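Local coordinates for protein DNA fragmentation factor subunit beta (Mus musculus, PDB 1V0D) that cleaves DNA as a caspase-activated endonuclease, producing the DNA fragmentation and chromatin condensation of apoptosis, at residues 125-130 with 249-254; 162-167 with 203-208; 197-202 with 286-291. All coordinates share one frame; numbering follows the deposited sequence.

Interaction 1 of 3, residues 125-130 with 249-254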
ATOM      1  N   LEU A 125      13.677  11.536   9.258  1.00 72.75           N
ATOM      2  CA  LEU A 125      15.127  11.654   9.204  1.00 72.83           C
ATOM      3  C   LEU A 125      15.804  10.433   9.791  1.00 72.63           C
ATOM      4  O   LEU A 125      16.736   9.892   9.208  1.00 73.28           O
ATOM      5  CB  LEU A 125      15.587  12.907   9.941  1.00 73.81           C
ATOM      6  CG  LEU A 125      15.476  14.159   9.071  1.00 76.22           C
ATOM      7  CD1 LEU A 125      15.770  15.411   9.887  1.00 76.87           C
ATOM      8  CD2 LEU A 125      16.452  14.023   7.902  1.00 76.43           C
ATOM      9  N   LEU A 126      15.334   9.994  10.948  1.00 72.91           N
ATOM     10  CA  LEU A 126      15.917   8.825  11.579  1.00 73.73           C
ATOM     11  C   LEU A 126      15.811   7.672  10.593  1.00 74.32           C
ATOM     12  O   LEU A 126      16.750   6.890  10.429  1.00 73.53           O
ATOM     13  CB  LEU A 126      15.163   8.478  12.859  1.00 74.80           C
ATOM     14  CG  LEU A 126      16.012   8.224  14.108  1.00 76.61           C
ATOM     15  CD1 LEU A 126      15.144   7.535  15.153  1.00 75.97           C
ATOM     16  CD2 LEU A 126      17.221   7.352  13.768  1.00 76.53           C
ATOM     17  N   HIS A 127      14.659   7.572   9.936  1.00 74.91           N
ATOM     18  CA  HIS A 127      14.436   6.516   8.958  1.00 75.14           C
ATOM     19  C   HIS A 127      15.484   6.630   7.873  1.00 74.72           C
ATOM     20  O   HIS A 127      16.215   5.684   7.599  1.00 75.16           O
ATOM     21  CB  HIS A 127      13.056   6.643   8.310  1.00 75.70           C
ATOM     22  CG  HIS A 127      12.836   5.691   7.172  1.00 76.53           C
ATOM     23  ND1 HIS A 127      12.231   6.068   5.991  1.00 76.20           N
ATOM     24  CD2 HIS A 127      13.138   4.378   7.038  1.00 76.59           C
ATOM     25  CE1 HIS A 127      12.171   5.028   5.178  1.00 75.56           C
ATOM     26  NE2 HIS A 127      12.714   3.990   5.788  1.00 76.33           N
ATOM     27  N   HIS A 128      15.546   7.808   7.264  1.00 74.13           N
ATOM     28  CA  HIS A 128      16.481   8.087   6.185  1.00 73.86           C
ATOM     29  C   HIS A 128      17.913   7.707   6.519  1.00 72.59           C
ATOM     30  O   HIS A 128      18.639   7.195   5.667  1.00 72.06           O
ATOM     31  CB  HIS A 128      16.416   9.566   5.826  1.00 76.36           C
ATOM     32  CG  HIS A 128      17.242   9.936   4.639  1.00 79.49           C
ATOM     33  ND1 HIS A 128      18.619   9.877   4.642  1.00 81.17           N
ATOM     34  CD2 HIS A 128      16.886  10.376   3.408  1.00 81.20           C
ATOM     35  CE1 HIS A 128      19.077  10.266   3.464  1.00 82.19           C
ATOM     36  NE2 HIS A 128      18.045  10.574   2.697  1.00 82.68           N
ATOM     37  N   VAL A 129      18.314   7.948   7.761  1.00 71.72           N
ATOM     38  CA  VAL A 129      19.672   7.646   8.189  1.00 71.48           C
ATOM     39  C   VAL A 129      19.887   6.212   8.667  1.00 71.13           C
ATOM     40  O   VAL A 129      20.892   5.603   8.322  1.00 72.44           O
ATOM     41  CB  VAL A 129      20.126   8.623   9.284  1.00 71.35           C
ATOM     42  CG1 VAL A 129      21.522   8.273   9.744  1.00 72.61           C
ATOM     43  CG2 VAL A 129      20.099  10.041   8.744  1.00 71.48           C
ATOM     44  N   SER A 130      18.962   5.677   9.464  1.00 70.81           N
ATOM     45  CA  SER A 130      19.079   4.301   9.959  1.00 69.92           C
ATOM     46  C   SER A 130      18.966   3.355   8.779  1.00 68.21           C
ATOM     47  O   SER A 130      18.014   2.582   8.684  1.00 69.03           O
ATOM     48  CB  SER A 130      17.953   3.972  10.949  1.00 72.44           C
ATOM     49  OG  SER A 130      18.087   4.675  12.174  1.00 76.89           O
ATOM     50  N   ASN A 249      16.855  -1.122   4.341  1.00 64.48           N
ATOM     51  CA  ASN A 249      16.025  -0.830   5.493  1.00 62.29           C
ATOM     52  C   ASN A 249      14.821  -1.771   5.477  1.00 62.21           C
ATOM     53  O   ASN A 249      14.282  -2.077   4.413  1.00 62.62           O
ATOM     54  CB  ASN A 249      15.596   0.628   5.340  1.00 63.29           C
ATOM     55  CG  ASN A 249      14.751   1.119   6.455  1.00 64.38           C
ATOM     56  OD1 ASN A 249      13.714   0.540   6.767  1.00 68.22           O
ATOM     57  ND2 ASN A 249      15.169   2.226   7.058  1.00 66.16           N
ATOM     58  N   ARG A 250      14.402  -2.235   6.649  1.00 61.34           N
ATOM     59  CA  ARG A 250      13.258  -3.135   6.740  1.00 58.83           C
ATOM     60  C   ARG A 250      11.986  -2.434   6.286  1.00 58.35           C
ATOM     61  O   ARG A 250      11.233  -2.958   5.472  1.00 58.01           O
ATOM     62  CB  ARG A 250      13.069  -3.626   8.174  1.00 57.62           C
ATOM     63  CG  ARG A 250      11.769  -4.359   8.357  1.00 56.58           C
ATOM     64  CD  ARG A 250      11.522  -4.803   9.779  1.00 56.20           C
ATOM     65  NE  ARG A 250      10.200  -5.415   9.860  1.00 55.00           N
ATOM     66  CZ  ARG A 250       9.090  -4.768  10.211  1.00 54.64           C
ATOM     67  NH1 ARG A 250       9.135  -3.475  10.542  1.00 51.60           N
ATOM     68  NH2 ARG A 250       7.924  -5.404  10.177  1.00 53.98           N
ATOM     69  N   GLU A 251      11.746  -1.248   6.824  1.00 58.82           N
ATOM     70  CA  GLU A 251      10.562  -0.483   6.470  1.00 60.20           C
ATOM     71  C   GLU A 251      10.580  -0.164   4.979  1.00 60.92           C
ATOM     72  O   GLU A 251       9.533  -0.086   4.329  1.00 62.19           O
ATOM     73  CB  GLU A 251      10.523   0.806   7.279  1.00 61.47           C
ATOM     74  CG  GLU A 251       9.304   1.661   7.024  1.00 64.52           C
ATOM     75  CD  GLU A 251       9.143   2.747   8.072  1.00 66.82           C
ATOM     76  OE1 GLU A 251       9.057   2.396   9.277  1.00 66.74           O
ATOM     77  OE2 GLU A 251       9.101   3.941   7.692  1.00 67.75           O
ATOM     78  N   SER A 252      11.784   0.018   4.446  1.00 59.60           N
ATOM     79  CA  SER A 252      11.971   0.316   3.037  1.00 56.78           C
ATOM     80  C   SER A 252      11.551  -0.894   2.201  1.00 54.66           C
ATOM     81  O   SER A 252      10.903  -0.763   1.167  1.00 55.31           O
ATOM     82  CB  SER A 252      13.433   0.655   2.799  1.00 57.89           C
ATOM     83  OG  SER A 252      13.672   0.957   1.443  1.00 64.41           O
ATOM     84  N   ARG A 253      11.912  -2.078   2.666  1.00 52.01           N
ATOM     85  CA  ARG A 253      11.560  -3.314   1.983  1.00 51.82           C
ATOM     86  C   ARG A 253      10.037  -3.496   1.892  1.00 51.71           C
ATOM     87  O   ARG A 253       9.506  -4.016   0.907  1.00 52.45           O
ATOM     88  CB  ARG A 253      12.162  -4.488   2.750  1.00 52.55           C
ATOM     89  CG  ARG A 253      11.951  -5.854   2.131  1.00 54.08           C
ATOM     90  CD  ARG A 253      12.103  -6.921   3.197  1.00 54.63           C
ATOM     91  NE  ARG A 253      10.879  -7.016   3.982  1.00 58.69           N
ATOM     92  CZ  ARG A 253      10.821  -7.498   5.216  1.00 61.04           C
ATOM     93  NH1 ARG A 253      11.926  -7.924   5.805  1.00 63.15           N
ATOM     94  NH2 ARG A 253       9.657  -7.569   5.853  1.00 62.86           N
ATOM     95  N   ILE A 254       9.344  -3.070   2.941  1.00 51.89           N
ATOM     96  CA  ILE A 254       7.889  -3.186   3.034  1.00 49.15           C
ATOM     97  C   ILE A 254       7.157  -2.132   2.203  1.00 49.18           C
ATOM     98  O   ILE A 254       6.117  -2.421   1.600  1.00 49.00           O
ATOM     99  CB  ILE A 254       7.441  -3.075   4.515  1.00 47.63           C
ATOM    100  CG1 ILE A 254       7.959  -4.283   5.288  1.00 44.67           C
ATOM    101  CG2 ILE A 254       5.921  -2.964   4.618  1.00 44.07           C
ATOM    102  CD1 ILE A 254       7.791  -4.162   6.774  1.00 44.91           C
TER
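His127 and Asn249 meet because each swings its flat group back from its own backbone nitrogen: CG of His127 lies opposite N (chi1 173°) and CG of Asn249 does likewise (chi1 -179°). The imidazole thus reaches out from the last turn of helix 116-129 to the start of helix 250-255, where Asn249 is the N-cap. Ring and amide planes stand almost perpendicular, 85° apart, and the amide comes in at the ring edge. Its nitrogen ND2 lies nearest to CD2 of His127, at 3.0 Å. The same ND2 is 3.3 Å from His127 NE2, but the angle is too poor for a hydrogen bond.

The other end of the amide faces its own helix. Asn249 OD1 accepts from the backbone N of Ser252 at 3.1 Å, with the donor well above the carbonyl plane, and takes a weaker bond from the N of Glu251. Together these capping bonds, one of them weak, help to set the amide rotation and direct ND2 toward the histidine and the carbonyl of Ser130, where Ser130 O and Asn249 ND2 are 3.3 Å apart. Ser252 OG turns elsewhere, bonding to Asn245 O.

Glu251 covers one face of the imidazole. OE2 sits about 4.0 Å above the ring plane, over its centre, and its distance to His127 NE2 is 4.1 Å. The second carboxylate oxygen, OE1, is hydrogen-bonded to His242 of the second subunit, a zinc-ligand position in this protein. Leu125 and His128 also pack on that subunit, so this surface contact forms part of the interface with it.

The imidazole thus meets an amide at its edge and a carboxylate over its face; the nearby Glu251 would probably favour positive charge on the ring.

Interaction 2 of 3, residues 162-167 with 203-208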
ATOM      1  N   SER A 162      10.125 -11.814  -4.638  1.00 56.87           N
ATOM      2  CA  SER A 162       9.000 -10.911  -4.553  1.00 57.79           C
ATOM      3  C   SER A 162       8.478 -10.545  -5.934  1.00 58.51           C
ATOM      4  O   SER A 162       7.272 -10.593  -6.179  1.00 59.95           O
ATOM      5  CB  SER A 162       9.414  -9.650  -3.813  1.00 57.76           C
ATOM      6  OG  SER A 162       8.374  -8.699  -3.872  1.00 62.74           O
ATOM      7  N   CYS A 163       9.389 -10.175  -6.830  1.00 57.65           N
ATOM      8  CA  CYS A 163       9.021  -9.796  -8.183  1.00 56.67           C
ATOM      9  C   CYS A 163       8.391 -10.968  -8.902  1.00 57.66           C
ATOM     10  O   CYS A 163       7.367 -10.809  -9.564  1.00 59.28           O
ATOM     11  CB  CYS A 163      10.246  -9.323  -8.965  1.00 56.93           C
ATOM     12  SG  CYS A 163       9.891  -8.869 -10.681  1.00 52.59           S
ATOM     13  N   GLU A 164       9.010 -12.140  -8.781  1.00 58.23           N
ATOM     14  CA  GLU A 164       8.496 -13.359  -9.411  1.00 58.78           C
ATOM     15  C   GLU A 164       7.058 -13.632  -8.997  1.00 57.26           C
ATOM     16  O   GLU A 164       6.274 -14.187  -9.761  1.00 57.37           O
ATOM     17  CB  GLU A 164       9.336 -14.564  -9.012  1.00 61.62           C
ATOM     18  CG  GLU A 164      10.734 -14.573  -9.572  1.00 67.78           C
ATOM     19  CD  GLU A 164      11.546 -15.736  -9.031  1.00 71.68           C
ATOM     20  OE1 GLU A 164      10.960 -16.841  -8.887  1.00 72.22           O
ATOM     21  OE2 GLU A 164      12.760 -15.542  -8.762  1.00 72.60           O
ATOM     22  N   SER A 165       6.724 -13.237  -7.775  1.00 55.83           N
ATOM     23  CA  SER A 165       5.395 -13.448  -7.241  1.00 54.32           C
ATOM     24  C   SER A 165       4.355 -12.581  -7.921  1.00 53.54           C
ATOM     25  O   SER A 165       3.274 -13.059  -8.271  1.00 53.80           O
ATOM     26  CB  SER A 165       5.401 -13.179  -5.744  1.00 54.90           C
ATOM     27  OG  SER A 165       6.347 -14.025  -5.110  1.00 58.95           O
ATOM     28  N   ARG A 166       4.669 -11.304  -8.108  1.00 51.32           N
ATOM     29  CA  ARG A 166       3.716 -10.415  -8.748  1.00 49.34           C
ATOM     30  C   ARG A 166       3.435 -10.964 -10.129  1.00 49.28           C
ATOM     31  O   ARG A 166       2.282 -11.100 -10.543  1.00 48.91           O
ATOM     32  CB  ARG A 166       4.284  -9.010  -8.883  1.00 47.22           C
ATOM     33  CG  ARG A 166       4.865  -8.445  -7.615  1.00 47.25           C
ATOM     34  CD  ARG A 166       5.250  -6.997  -7.826  1.00 49.15           C
ATOM     35  NE  ARG A 166       5.764  -6.371  -6.611  1.00 49.59           N
ATOM     36  CZ  ARG A 166       5.591  -5.086  -6.330  1.00 49.51           C
ATOM     37  NH1 ARG A 166       4.918  -4.326  -7.189  1.00 47.77           N
ATOM     38  NH2 ARG A 166       6.070  -4.567  -5.198  1.00 47.92           N
ATOM     39  N   ILE A 167       4.504 -11.302 -10.834  1.00 48.89           N
ATOM     40  CA  ILE A 167       4.379 -11.804 -12.187  1.00 49.65           C
ATOM     41  C   ILE A 167       3.696 -13.153 -12.273  1.00 50.65           C
ATOM     42  O   ILE A 167       2.949 -13.414 -13.219  1.00 51.24           O
ATOM     43  CB  ILE A 167       5.758 -11.806 -12.862  1.00 49.62           C
ATOM     44  CG1 ILE A 167       6.120 -10.358 -13.189  1.00 48.76           C
ATOM     45  CG2 ILE A 167       5.760 -12.664 -14.118  1.00 49.42           C
ATOM     46  CD1 ILE A 167       7.535 -10.175 -13.634  1.00 55.12           C
ATOM     47  N   VAL A 203      12.585 -17.875 -18.202  1.00 62.17           N
ATOM     48  CA  VAL A 203      13.211 -16.607 -17.869  1.00 60.63           C
ATOM     49  C   VAL A 203      13.109 -16.338 -16.366  1.00 60.26           C
ATOM     50  O   VAL A 203      13.454 -15.264 -15.882  1.00 59.50           O
ATOM     51  CB  VAL A 203      12.537 -15.475 -18.696  1.00 60.40           C
ATOM     52  CG1 VAL A 203      11.256 -15.005 -18.020  1.00 60.39           C
ATOM     53  CG2 VAL A 203      13.499 -14.347 -18.916  1.00 61.22           C
ATOM     54  N   GLN A 204      12.625 -17.333 -15.632  1.00 61.20           N
ATOM     55  CA  GLN A 204      12.472 -17.226 -14.185  1.00 62.07           C
ATOM     56  C   GLN A 204      11.559 -16.089 -13.756  1.00 60.69           C
ATOM     57  O   GLN A 204      11.925 -15.258 -12.919  1.00 60.13           O
ATOM     58  CB  GLN A 204      13.837 -17.064 -13.532  1.00 64.26           C
ATOM     59  CG  GLN A 204      14.788 -18.136 -13.957  1.00 69.77           C
ATOM     60  CD  GLN A 204      16.215 -17.661 -13.924  1.00 75.37           C
ATOM     61  OE1 GLN A 204      16.815 -17.527 -12.850  1.00 78.88           O
ATOM     62  NE2 GLN A 204      16.772 -17.381 -15.105  1.00 77.03           N
ATOM     63  N   TYR A 205      10.370 -16.064 -14.347  1.00 59.04           N
ATOM     64  CA  TYR A 205       9.359 -15.077 -14.029  1.00 58.41           C
ATOM     65  C   TYR A 205       9.868 -13.635 -13.942  1.00 57.82           C
ATOM     66  O   TYR A 205       9.297 -12.817 -13.218  1.00 59.05           O
ATOM     67  CB  TYR A 205       8.669 -15.487 -12.723  1.00 60.34           C
ATOM     68  CG  TYR A 205       8.112 -16.893 -12.787  1.00 64.26           C
ATOM     69  CD1 TYR A 205       8.954 -18.007 -12.696  1.00 65.81           C
ATOM     70  CD2 TYR A 205       6.758 -17.112 -13.048  1.00 66.62           C
ATOM     71  CE1 TYR A 205       8.462 -19.309 -12.875  1.00 66.88           C
ATOM     72  CE2 TYR A 205       6.252 -18.407 -13.229  1.00 67.91           C
ATOM     73  CZ  TYR A 205       7.109 -19.500 -13.147  1.00 69.03           C
ATOM     74  OH  TYR A 205       6.610 -20.770 -13.365  1.00 70.22           O
ATOM     75  N   ASN A 206      10.933 -13.318 -14.674  1.00 54.78           N
ATOM     76  CA  ASN A 206      11.474 -11.963 -14.665  1.00 52.08           C
ATOM     77  C   ASN A 206      11.783 -11.400 -13.287  1.00 50.87           C
ATOM     78  O   ASN A 206      11.816 -10.182 -13.115  1.00 50.08           O
ATOM     79  CB  ASN A 206      10.510 -11.014 -15.373  1.00 52.90           C
ATOM     80  CG  ASN A 206      10.485 -11.227 -16.870  1.00 54.00           C
ATOM     81  OD1 ASN A 206       9.437 -11.117 -17.508  1.00 53.37           O
ATOM     82  ND2 ASN A 206      11.647 -11.530 -17.443  1.00 55.16           N
ATOM     83  N   GLY A 207      12.011 -12.273 -12.309  1.00 51.18           N
ATOM     84  CA  GLY A 207      12.329 -11.809 -10.963  1.00 50.38           C
ATOM     85  C   GLY A 207      13.566 -10.933 -11.012  1.00 49.45           C
ATOM     86  O   GLY A 207      13.874 -10.171 -10.094  1.00 48.51           O
ATOM     87  N   SER A 208      14.282 -11.063 -12.119  1.00 49.95           N
ATOM     88  CA  SER A 208      15.490 -10.300 -12.373  1.00 49.40           C
ATOM     89  C   SER A 208      15.229  -8.793 -12.278  1.00 48.55           C
ATOM     90  O   SER A 208      16.108  -8.012 -11.918  1.00 47.82           O
ATOM     91  CB  SER A 208      16.005 -10.671 -13.758  1.00 49.32           C
ATOM     92  OG  SER A 208      16.869  -9.674 -14.243  1.00 55.83           O
TER
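A Schellman motif closes helix 186-202, with Gln204 as its positive-phi C-prime residue, and the turn that follows lies against helix 155-175, where Gln204 O meets CG of Glu164 at 3.6 Å. The backbones come closest at Gly207, whose CA is 4.4 Å from the CA of Glu164. No side chain intervenes there, and CG of Glu164 rests 3.5 Å from Gly207 CA, while Cys163 CB touches the same carbon from one residue earlier on the helix. Glu164 holds CG beside its backbone nitrogen (chi1 -69°), which lays its methylenes against both Gly207 CA and CB of Tyr205. Ile167 reaches the turn with CD1, 3.2 Å from Tyr205 O and 3.5 Å from CB of Asn206. The sulfur of Cys163 lies 3.4 Å from Asn206 O. No hydrogen bond joins the segments; the helix side chains pack on the backbone and CB atoms of the turn. The Tyr205 ring leads off to a cation-pi contact with Arg168. Beyond the turn, Tyr209 and Phe210 pack on Cys163, and the turn is set down where helices 155-175 and 186-202 adjoin.

Interaction 3 of 3, residues 197-202 with 286-291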
ATOM      1  N   CYS A 197       3.654 -19.882 -20.124  1.00 62.20           N
ATOM      2  CA  CYS A 197       4.222 -20.346 -18.871  1.00 63.30           C
ATOM      3  C   CYS A 197       5.619 -20.947 -19.023  1.00 62.77           C
ATOM      4  O   CYS A 197       6.488 -20.760 -18.164  1.00 61.95           O
ATOM      5  CB  CYS A 197       3.318 -21.373 -18.231  1.00 65.42           C
ATOM      6  SG  CYS A 197       4.195 -22.227 -16.924  1.00 75.83           S
ATOM      7  N   GLN A 198       5.831 -21.689 -20.103  1.00 62.04           N
ATOM      8  CA  GLN A 198       7.142 -22.275 -20.341  1.00 62.26           C
ATOM      9  C   GLN A 198       8.140 -21.121 -20.425  1.00 61.24           C
ATOM     10  O   GLN A 198       9.136 -21.092 -19.700  1.00 61.47           O
ATOM     11  CB  GLN A 198       7.139 -23.085 -21.647  1.00 62.61           C
ATOM     12  N   LYS A 199       7.848 -20.161 -21.301  1.00 60.16           N
ATOM     13  CA  LYS A 199       8.706 -18.994 -21.491  1.00 58.80           C
ATOM     14  C   LYS A 199       8.950 -18.250 -20.186  1.00 57.83           C
ATOM     15  O   LYS A 199      10.048 -17.757 -19.946  1.00 55.74           O
ATOM     16  CB  LYS A 199       8.081 -18.044 -22.510  1.00 59.42           C
ATOM     17  CG  LYS A 199       8.939 -16.840 -22.820  1.00 59.72           C
ATOM     18  CD  LYS A 199       8.631 -16.323 -24.208  1.00 60.94           C
ATOM     19  CE  LYS A 199       9.685 -15.330 -24.665  1.00 61.17           C
ATOM     20  NZ  LYS A 199       9.639 -15.128 -26.143  1.00 63.26           N
ATOM     21  N   LEU A 200       7.927 -18.161 -19.343  1.00 57.49           N
ATOM     22  CA  LEU A 200       8.091 -17.482 -18.072  1.00 59.07           C
ATOM     23  C   LEU A 200       9.073 -18.248 -17.201  1.00 60.15           C
ATOM     24  O   LEU A 200       9.939 -17.650 -16.564  1.00 59.95           O
ATOM     25  CB  LEU A 200       6.754 -17.346 -17.343  1.00 59.26           C
ATOM     26  CG  LEU A 200       5.998 -16.055 -17.643  1.00 58.40           C
ATOM     27  CD1 LEU A 200       4.771 -15.952 -16.757  1.00 57.08           C
ATOM     28  CD2 LEU A 200       6.922 -14.877 -17.403  1.00 58.13           C
ATOM     29  N   LYS A 201       8.939 -19.568 -17.161  1.00 60.64           N
ATOM     30  CA  LYS A 201       9.854 -20.374 -16.364  1.00 61.44           C
ATOM     31  C   LYS A 201      11.242 -20.240 -16.992  1.00 61.57           C
ATOM     32  O   LYS A 201      12.253 -20.117 -16.295  1.00 60.80           O
ATOM     33  CB  LYS A 201       9.420 -21.842 -16.369  1.00 62.97           C
ATOM     34  CG  LYS A 201       8.066 -22.124 -15.726  1.00 65.11           C
ATOM     35  CD  LYS A 201       7.596 -23.542 -16.059  1.00 66.38           C
ATOM     36  CE  LYS A 201       6.262 -23.880 -15.381  1.00 68.80           C
ATOM     37  NZ  LYS A 201       5.441 -24.923 -16.113  1.00 67.48           N
ATOM     38  N   SER A 202      11.273 -20.245 -18.319  1.00 61.76           N
ATOM     39  CA  SER A 202      12.520 -20.134 -19.071  1.00 63.10           C
ATOM     40  C   SER A 202      13.290 -18.869 -18.724  1.00 62.96           C
ATOM     41  O   SER A 202      14.501 -18.790 -18.935  1.00 64.19           O
ATOM     42  CB  SER A 202      12.235 -20.114 -20.574  1.00 64.14           C
ATOM     43  OG  SER A 202      12.009 -18.783 -21.026  1.00 64.52           O
ATOM     44  N   ASN A 286      -0.453 -14.487 -32.505  1.00 52.11           N
ATOM     45  CA  ASN A 286       0.937 -14.187 -32.198  1.00 51.23           C
ATOM     46  C   ASN A 286       1.038 -14.004 -30.688  1.00 51.39           C
ATOM     47  O   ASN A 286       1.293 -12.899 -30.198  1.00 49.22           O
ATOM     48  CB  ASN A 286       1.365 -12.908 -32.914  1.00 49.41           C
ATOM     49  CG  ASN A 286       2.721 -12.414 -32.459  1.00 50.51           C
ATOM     50  OD1 ASN A 286       3.603 -13.208 -32.112  1.00 52.39           O
ATOM     51  ND2 ASN A 286       2.905 -11.098 -32.469  1.00 50.25           N
ATOM     52  N   TRP A 287       0.847 -15.103 -29.961  1.00 53.03           N
ATOM     53  CA  TRP A 287       0.876 -15.086 -28.501  1.00 54.26           C
ATOM     54  C   TRP A 287       2.089 -14.409 -27.870  1.00 53.76           C
ATOM     55  O   TRP A 287       2.007 -13.915 -26.746  1.00 54.51           O
ATOM     56  CB  TRP A 287       0.708 -16.511 -27.938  1.00 56.38           C
ATOM     57  CG  TRP A 287       1.859 -17.439 -28.155  1.00 57.51           C
ATOM     58  CD1 TRP A 287       1.953 -18.423 -29.094  1.00 57.95           C
ATOM     59  CD2 TRP A 287       3.082 -17.475 -27.410  1.00 59.09           C
ATOM     60  NE1 TRP A 287       3.162 -19.073 -28.985  1.00 58.01           N
ATOM     61  CE2 TRP A 287       3.875 -18.511 -27.958  1.00 59.62           C
ATOM     62  CE3 TRP A 287       3.588 -16.733 -26.330  1.00 60.45           C
ATOM     63  CZ2 TRP A 287       5.152 -18.826 -27.462  1.00 59.91           C
ATOM     64  CZ3 TRP A 287       4.863 -17.047 -25.837  1.00 61.39           C
ATOM     65  CH2 TRP A 287       5.627 -18.085 -26.406  1.00 60.39           C
ATOM     66  N   GLU A 288       3.210 -14.361 -28.579  1.00 53.92           N
ATOM     67  CA  GLU A 288       4.393 -13.704 -28.019  1.00 52.97           C
ATOM     68  C   GLU A 288       4.092 -12.231 -27.722  1.00 50.80           C
ATOM     69  O   GLU A 288       4.629 -11.650 -26.773  1.00 49.15           O
ATOM     70  CB  GLU A 288       5.585 -13.798 -28.984  1.00 54.69           C
ATOM     71  CG  GLU A 288       6.263 -15.163 -29.034  1.00 58.81           C
ATOM     72  CD  GLU A 288       5.432 -16.216 -29.753  1.00 63.12           C
ATOM     73  OE1 GLU A 288       4.336 -15.874 -30.267  1.00 65.49           O
ATOM     74  OE2 GLU A 288       5.877 -17.386 -29.813  1.00 62.75           O
ATOM     75  N   TYR A 289       3.234 -11.633 -28.548  1.00 49.14           N
ATOM     76  CA  TYR A 289       2.858 -10.231 -28.390  1.00 45.69           C
ATOM     77  C   TYR A 289       2.150 -10.023 -27.055  1.00 44.43           C
ATOM     78  O   TYR A 289       2.500  -9.103 -26.301  1.00 44.15           O
ATOM     79  CB  TYR A 289       1.956  -9.781 -29.556  1.00 43.39           C
ATOM     80  CG  TYR A 289       1.394  -8.385 -29.386  1.00 40.98           C
ATOM     81  CD1 TYR A 289       2.230  -7.314 -29.088  1.00 40.73           C
ATOM     82  CD2 TYR A 289       0.022  -8.143 -29.477  1.00 39.02           C
ATOM     83  CE1 TYR A 289       1.716  -6.036 -28.873  1.00 41.00           C
ATOM     84  CE2 TYR A 289      -0.506  -6.867 -29.270  1.00 37.93           C
ATOM     85  CZ  TYR A 289       0.344  -5.817 -28.962  1.00 41.15           C
ATOM     86  OH  TYR A 289      -0.162  -4.550 -28.700  1.00 39.27           O
ATOM     87  N   PHE A 290       1.169 -10.885 -26.778  1.00 42.95           N
ATOM     88  CA  PHE A 290       0.398 -10.835 -25.540  1.00 43.67           C
ATOM     89  C   PHE A 290       1.301 -11.113 -24.345  1.00 46.13           C
ATOM     90  O   PHE A 290       1.095 -10.585 -23.246  1.00 47.24           O
ATOM     91  CB  PHE A 290      -0.740 -11.848 -25.585  1.00 42.16           C
ATOM     92  CG  PHE A 290      -1.803 -11.501 -26.577  1.00 42.69           C
ATOM     93  CD1 PHE A 290      -1.769 -12.017 -27.867  1.00 42.50           C
ATOM     94  CD2 PHE A 290      -2.802 -10.584 -26.249  1.00 42.53           C
ATOM     95  CE1 PHE A 290      -2.717 -11.619 -28.827  1.00 42.70           C
ATOM     96  CE2 PHE A 290      -3.754 -10.178 -27.200  1.00 42.96           C
ATOM     97  CZ  PHE A 290      -3.708 -10.697 -28.491  1.00 41.83           C
ATOM     98  N   TYR A 291       2.309 -11.947 -24.564  1.00 46.83           N
ATOM     99  CA  TYR A 291       3.262 -12.251 -23.516  1.00 48.31           C
ATOM    100  C   TYR A 291       3.912 -10.919 -23.116  1.00 48.48           C
ATOM    101  O   TYR A 291       3.903 -10.536 -21.947  1.00 50.36           O
ATOM    102  CB  TYR A 291       4.314 -13.223 -24.044  1.00 49.49           C
ATOM    103  CG  TYR A 291       5.420 -13.510 -23.070  1.00 50.43           C
ATOM    104  CD1 TYR A 291       5.240 -14.412 -22.025  1.00 52.07           C
ATOM    105  CD2 TYR A 291       6.652 -12.868 -23.187  1.00 51.30           C
ATOM    106  CE1 TYR A 291       6.269 -14.674 -21.116  1.00 53.28           C
ATOM    107  CE2 TYR A 291       7.681 -13.117 -22.289  1.00 53.19           C
ATOM    108  CZ  TYR A 291       7.484 -14.022 -21.257  1.00 54.02           C
ATOM    109  OH  TYR A 291       8.505 -14.269 -20.368  1.00 56.04           O
TER
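The helical segments 197-202 and 287-291 run in broadly the same sense, crossing at -51° with their axes 11.6 Å apart at closest approach. The nearest backbone pair is Lys199 and Tyr291, whose CA atoms are separated by 8.9 Å, so long side chains must span the gap.

Lys199 bridges much of it. With CG turned opposite the backbone nitrogen (chi1 -177°) and the chain extended beyond, its methylenes lie across one face of the Tyr291 ring. CD stands 3.9 Å from the ring centroid, close to the ring normal, in a CH-pi contact. CG approaches the phenol end of the ring, 3.5 Å from Tyr291 CZ. Leu200 takes the edge instead: its CG is 3.7 Å from CE1 of Tyr291, and its methyl CD2 lies 3.4 Å from the Tyr291 OH.

Helix 287-295 belongs to the chain between strands 260-263 and 300-303, which pair antiparallel; Asp262 and His308 bind the magnesium ion, consistent with the beta-beta-alpha metal core of His-Me finger nucleases. The contact therefore joins the helical excursion between these strands to helix 186-202, and Leu200 continues to Leu171 of helix 155-175.

Beside the tyrosine, Trp287 turns the edge of its six-membered ring to the same methylenes, with CH2 4.1 Å from Lys199 CD. The indole also packs along helix 186-202 at Arg191, Val192, Ser195 and Met196, while the carboxylate carbon of Glu288 sits over one of its faces. Glu288 forms a salt bridge with Arg324; its OE2 is 5.7 Å from Lys199 NZ, opposite charges that are near but not in contact. Tyr291 goes on to meet the ring of Phe295 at an inclined angle.

Interactions 2 and 3 are neighbours, with centres 13 Å apart, and share helix 186-202: residues 197-202 belong to its C-terminal turns and 203-208 to the chain that leaves it. They touch directly, Tyr205 N lying 2.8 Å from Leu200 O in a probable hydrogen bond and Ile167 packing on Leu200. Both are partly buried and largely apolar, but interaction 2 sets side chains against backbone, whereas interaction 3 sets aliphatic chains against aromatic rings. Interaction 1 is a surface contact on the opposite side of the chain's centre from interaction 3, about 37 Å away centre to centre. Its groups are polar, and unlike the others it lies within reach of the second subunit.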